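Local coordinates for EtuB protein (Clostridium kluyveri DSM 555, PDB 3IO0), which probably forms part of the shell of a bacterial microcompartment associated with ethanol utilisation, as a trimer of chains each carrying two tandem microcompartment domains, at residues A[108-122]-A[215-229]. Sequence-based numbering, arbitrary orientation.
Sequences DKYLGNVYLCDAGHL and LRSMGQDPVSMSKPT
Leu116 and Val223 exchange a pair of backbone hydrogen bonds, a single antiparallel bridge that lays the C-terminal tail along strand 114-117, at the edge of its sheet within the chain. The bond from Val223 N to Leu116 O (3.0 Å) lies in the carbonyl plane, whereas Leu116 N meets Val223 O from above that carbonyl's plane. Next to this bridge the packing is close: Ser224 CB sits over one face of the Tyr115 ring, 3.9 Å from its centroid, while Pro222 O approaches the ring edge. With CG beside its backbone N (chi1 -61°), Tyr115 carries its hydroxyl to the Pro228 ring, and Arg208 and Leu212 of helix 197-217 also pack on it. Ser224 OG donates to Gly112 O, in the type I turn from Leu111 to Val114. Met225 runs past buried Leu111 and Val114, its SD 3.9 Å from Leu111 CB and 4.1 Å from Val114 CB.

In this second of the two tandem circularly permuted BMC domains, the tail after the C-terminal helix thus adds a short edge pairing to the sheet beginning at 114-117. The helix itself ends in a Schellman motif with Gly219 as C-prime residue. Just beyond it, the Gln220 chain, bent at chi2 (-57°), brings OE1 to Ala119 N at 2.8 Å, with the N-H above the amide plane. Leu215 CD2 packs against Leu122 CB, and Arg46 of the second subunit binds Ala119 O.

The solvent side is looser. There Met225 CE ends against CD1 of exposed Leu116. The side chains of Val223 and Lys227 leave the backbone directed away from 108-122. Thr229, though exposed, lays CG2 near Lys109 O, at 3.5 Å, and crosses the Asn113 side chain at about a right angle.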
# COMPACT_ATOMS: atom_id res chain seq x y z
N ASP A 108 8.09 12.49 -19.81
CA ASP A 108 9.37 12.86 -19.23
C ASP A 108 9.47 14.35 -19.00
O ASP A 108 10.11 14.79 -18.03
CB ASP A 108 10.52 12.40 -20.11
CG ASP A 108 10.63 10.91 -20.14
OD1 ASP A 108 11.11 10.34 -19.14
OD2 ASP A 108 10.24 10.30 -21.15
N LYS A 109 8.83 15.13 -19.88
CA LYS A 109 8.73 16.57 -19.71
C LYS A 109 8.18 16.88 -18.33
O LYS A 109 8.76 17.67 -17.59
CB LYS A 109 7.84 17.17 -20.80
CG LYS A 109 7.25 18.55 -20.51
CD LYS A 109 6.88 19.23 -21.81
CE LYS A 109 5.63 20.10 -21.70
NZ LYS A 109 4.40 19.39 -22.20
N TYR A 110 7.07 16.21 -17.98
CA TYR A 110 6.37 16.48 -16.73
C TYR A 110 7.04 15.93 -15.48
O TYR A 110 6.99 16.55 -14.43
CB TYR A 110 4.93 16.02 -16.82
CG TYR A 110 4.14 16.90 -17.73
CD1 TYR A 110 3.98 18.25 -17.45
CD2 TYR A 110 3.55 16.39 -18.89
CE1 TYR A 110 3.26 19.07 -18.28
CE2 TYR A 110 2.82 17.21 -19.73
CZ TYR A 110 2.68 18.55 -19.42
OH TYR A 110 1.95 19.37 -20.24
N LEU A 111 7.66 14.76 -15.61
CA LEU A 111 8.46 14.21 -14.52
C LEU A 111 9.55 15.19 -14.06
O LEU A 111 10.08 15.08 -12.95
CB LEU A 111 9.08 12.88 -14.95
CG LEU A 111 8.12 11.70 -15.08
CD1 LEU A 111 8.73 10.62 -15.96
CD2 LEU A 111 7.77 11.13 -13.71
N GLY A 112 9.86 16.17 -14.91
CA GLY A 112 10.77 17.24 -14.56
C GLY A 112 10.32 18.01 -13.34
O GLY A 112 11.12 18.63 -12.66
N ASN A 113 9.02 17.96 -13.08
CA ASN A 113 8.41 18.59 -11.92
C ASN A 113 8.44 17.72 -10.65
O ASN A 113 7.87 18.10 -9.62
CB ASN A 113 6.98 18.99 -12.24
CG ASN A 113 6.90 20.14 -13.21
OD1 ASN A 113 6.12 20.12 -14.15
ND2 ASN A 113 7.71 21.16 -12.98
N VAL A 114 9.08 16.56 -10.73
CA VAL A 114 9.20 15.70 -9.57
C VAL A 114 10.60 15.87 -9.00
O VAL A 114 11.58 15.66 -9.70
CB VAL A 114 8.94 14.20 -9.92
CG1 VAL A 114 9.18 13.31 -8.71
CG2 VAL A 114 7.54 14.01 -10.44
N TYR A 115 10.68 16.27 -7.74
CA TYR A 115 11.95 16.37 -7.04
C TYR A 115 12.07 15.18 -6.11
O TYR A 115 11.22 15.00 -5.23
CB TYR A 115 12.01 17.67 -6.24
CG TYR A 115 11.91 18.92 -7.09
CD1 TYR A 115 10.68 19.36 -7.60
CD2 TYR A 115 13.05 19.67 -7.40
CE1 TYR A 115 10.59 20.50 -8.38
CE2 TYR A 115 12.97 20.81 -8.18
CZ TYR A 115 11.74 21.23 -8.67
OH TYR A 115 11.67 22.36 -9.45
N LEU A 116 13.08 14.33 -6.31
CA LEU A 116 13.25 13.15 -5.45
C LEU A 116 14.32 13.37 -4.40
O LEU A 116 15.17 14.26 -4.53
CB LEU A 116 13.64 11.91 -6.24
CG LEU A 116 12.72 11.29 -7.29
CD1 LEU A 116 13.50 10.20 -8.02
CD2 LEU A 116 11.46 10.71 -6.65
N CYS A 117 14.28 12.54 -3.37
CA CYS A 117 15.34 12.49 -2.40
C CYS A 117 15.06 11.36 -1.43
O CYS A 117 14.03 10.70 -1.50
CB CYS A 117 15.46 13.80 -1.64
SG CYS A 117 14.25 13.98 -0.37
N ASP A 118 15.99 11.16 -0.51
CA ASP A 118 15.99 9.96 0.30
C ASP A 118 14.76 9.83 1.19
O ASP A 118 14.20 8.74 1.34
CB ASP A 118 17.27 9.89 1.14
CG ASP A 118 17.23 8.76 2.13
OD1 ASP A 118 17.52 7.61 1.71
OD2 ASP A 118 16.87 9.01 3.32
N ALA A 119 14.33 10.94 1.79
CA ALA A 119 13.25 10.88 2.76
C ALA A 119 11.86 11.11 2.17
O ALA A 119 10.86 11.00 2.88
CB ALA A 119 13.52 11.85 3.91
N GLY A 120 11.79 11.40 0.87
CA GLY A 120 10.51 11.61 0.23
C GLY A 120 10.62 12.27 -1.12
O GLY A 120 11.54 11.98 -1.88
N HIS A 121 9.68 13.15 -1.42
CA HIS A 121 9.62 13.79 -2.72
C HIS A 121 8.74 15.03 -2.70
O HIS A 121 7.98 15.25 -1.75
CB HIS A 121 9.09 12.81 -3.76
CG HIS A 121 7.81 12.15 -3.37
ND1 HIS A 121 6.59 12.79 -3.44
CD2 HIS A 121 7.54 10.90 -2.92
CE1 HIS A 121 5.63 11.97 -3.05
NE2 HIS A 121 6.19 10.82 -2.73
N LEU A 122 8.84 15.84 -3.75
CA LEU A 122 7.96 16.96 -3.95
C LEU A 122 7.52 16.97 -5.41
O LEU A 122 8.31 16.64 -6.29
CB LEU A 122 8.68 18.26 -3.62
CG LEU A 122 7.90 19.56 -3.88
CD1 LEU A 122 6.89 19.81 -2.78
CD2 LEU A 122 8.84 20.73 -3.98
N LEU A 215 12.19 20.32 2.99
CA LEU A 215 12.96 19.12 2.69
C LEU A 215 14.44 19.35 2.98
O LEU A 215 15.10 18.48 3.56
CB LEU A 215 12.75 18.72 1.24
CG LEU A 215 11.86 17.52 0.90
CD1 LEU A 215 11.14 16.92 2.09
CD2 LEU A 215 10.89 17.95 -0.18
N ARG A 216 14.94 20.52 2.60
CA ARG A 216 16.33 20.90 2.86
C ARG A 216 16.61 21.04 4.34
O ARG A 216 17.61 20.50 4.82
CB ARG A 216 16.70 22.19 2.12
CG ARG A 216 16.71 22.02 0.62
CD ARG A 216 17.81 22.80 -0.07
NE ARG A 216 17.75 22.60 -1.52
CZ ARG A 216 16.93 23.26 -2.33
NH1 ARG A 216 16.09 24.17 -1.85
NH2 ARG A 216 16.95 23.00 -3.63
N SER A 217 15.73 21.75 5.06
CA SER A 217 15.80 21.82 6.53
C SER A 217 15.92 20.44 7.15
O SER A 217 16.53 20.30 8.21
CB SER A 217 14.57 22.50 7.13
OG SER A 217 14.45 23.86 6.77
N MET A 218 15.35 19.43 6.50
CA MET A 218 15.42 18.04 6.96
C MET A 218 16.72 17.35 6.57
O MET A 218 16.84 16.14 6.73
CB MET A 218 14.25 17.22 6.41
CG MET A 218 12.87 17.70 6.77
SD MET A 218 11.55 16.80 5.91
CE MET A 218 11.83 15.11 6.46
N GLY A 219 17.67 18.10 6.02
CA GLY A 219 18.96 17.54 5.58
C GLY A 219 18.91 16.81 4.25
O GLY A 219 19.81 16.05 3.91
N GLN A 220 17.86 17.06 3.48
CA GLN A 220 17.66 16.39 2.21
C GLN A 220 18.18 17.24 1.09
O GLN A 220 18.23 18.48 1.20
CB GLN A 220 16.17 16.10 1.98
CG GLN A 220 15.53 15.18 3.00
CD GLN A 220 16.24 13.86 3.06
OE1 GLN A 220 16.14 13.03 2.16
NE2 GLN A 220 16.98 13.65 4.13
N ASP A 221 18.54 16.58 -0.00
CA ASP A 221 18.94 17.26 -1.22
C ASP A 221 17.98 16.91 -2.36
O ASP A 221 18.27 16.04 -3.18
CB ASP A 221 20.38 16.90 -1.57
CG ASP A 221 20.91 17.69 -2.76
OD1 ASP A 221 20.27 18.68 -3.20
OD2 ASP A 221 21.99 17.30 -3.27
N PRO A 222 16.82 17.60 -2.41
CA PRO A 222 15.78 17.26 -3.38
C PRO A 222 16.12 17.73 -4.80
O PRO A 222 16.46 18.90 -5.00
CB PRO A 222 14.56 18.01 -2.84
CG PRO A 222 15.12 19.17 -2.11
CD PRO A 222 16.45 18.75 -1.57
N VAL A 223 16.03 16.83 -5.78
CA VAL A 223 16.43 17.14 -7.16
C VAL A 223 15.50 16.60 -8.25
O VAL A 223 15.24 15.41 -8.34
CB VAL A 223 17.90 16.67 -7.47
CG1 VAL A 223 18.93 17.55 -6.74
CG2 VAL A 223 18.10 15.19 -7.12
N SER A 224 15.01 17.50 -9.08
CA SER A 224 14.31 17.09 -10.29
C SER A 224 15.36 16.72 -11.30
O SER A 224 16.54 16.90 -11.03
CB SER A 224 13.56 18.29 -10.84
OG SER A 224 13.59 18.32 -12.26
N MET A 225 15.02 16.07 -12.40
CA MET A 225 14.55 14.71 -12.43
C MET A 225 15.19 14.07 -13.68
O MET A 225 15.36 12.85 -13.65
CB MET A 225 13.05 14.45 -12.32
CG MET A 225 12.80 13.12 -11.52
SD MET A 225 11.55 11.90 -12.09
CE MET A 225 11.65 10.56 -10.92
N SER A 226 15.55 14.80 -14.77
CA SER A 226 14.95 16.04 -15.43
C SER A 226 15.12 17.54 -14.97
O SER A 226 16.11 17.91 -14.33
CB SER A 226 13.51 15.76 -15.89
OG SER A 226 13.16 16.68 -16.91
N LYS A 227 14.17 18.40 -15.37
CA LYS A 227 14.12 19.81 -14.96
C LYS A 227 12.66 20.37 -15.09
O LYS A 227 11.91 19.89 -15.94
CB LYS A 227 15.11 20.64 -15.78
CG LYS A 227 14.46 21.71 -16.67
CD LYS A 227 14.88 21.59 -18.13
CE LYS A 227 14.00 22.49 -18.99
NZ LYS A 227 14.35 22.34 -20.43
N PRO A 228 12.26 21.38 -14.26
CA PRO A 228 10.83 21.73 -14.12
C PRO A 228 10.26 22.45 -15.34
O PRO A 228 11.00 22.71 -16.27
CB PRO A 228 10.80 22.65 -12.89
CG PRO A 228 12.13 23.28 -12.86
CD PRO A 228 13.11 22.26 -13.43
N THR A 229 8.97 22.77 -15.32
CA THR A 229 8.30 23.36 -16.49
C THR A 229 7.70 24.76 -16.30
O THR A 229 7.09 25.29 -17.24
CB THR A 229 7.19 22.43 -17.06
OG1 THR A 229 6.09 22.39 -16.16
CG2 THR A 229 7.71 21.02 -17.30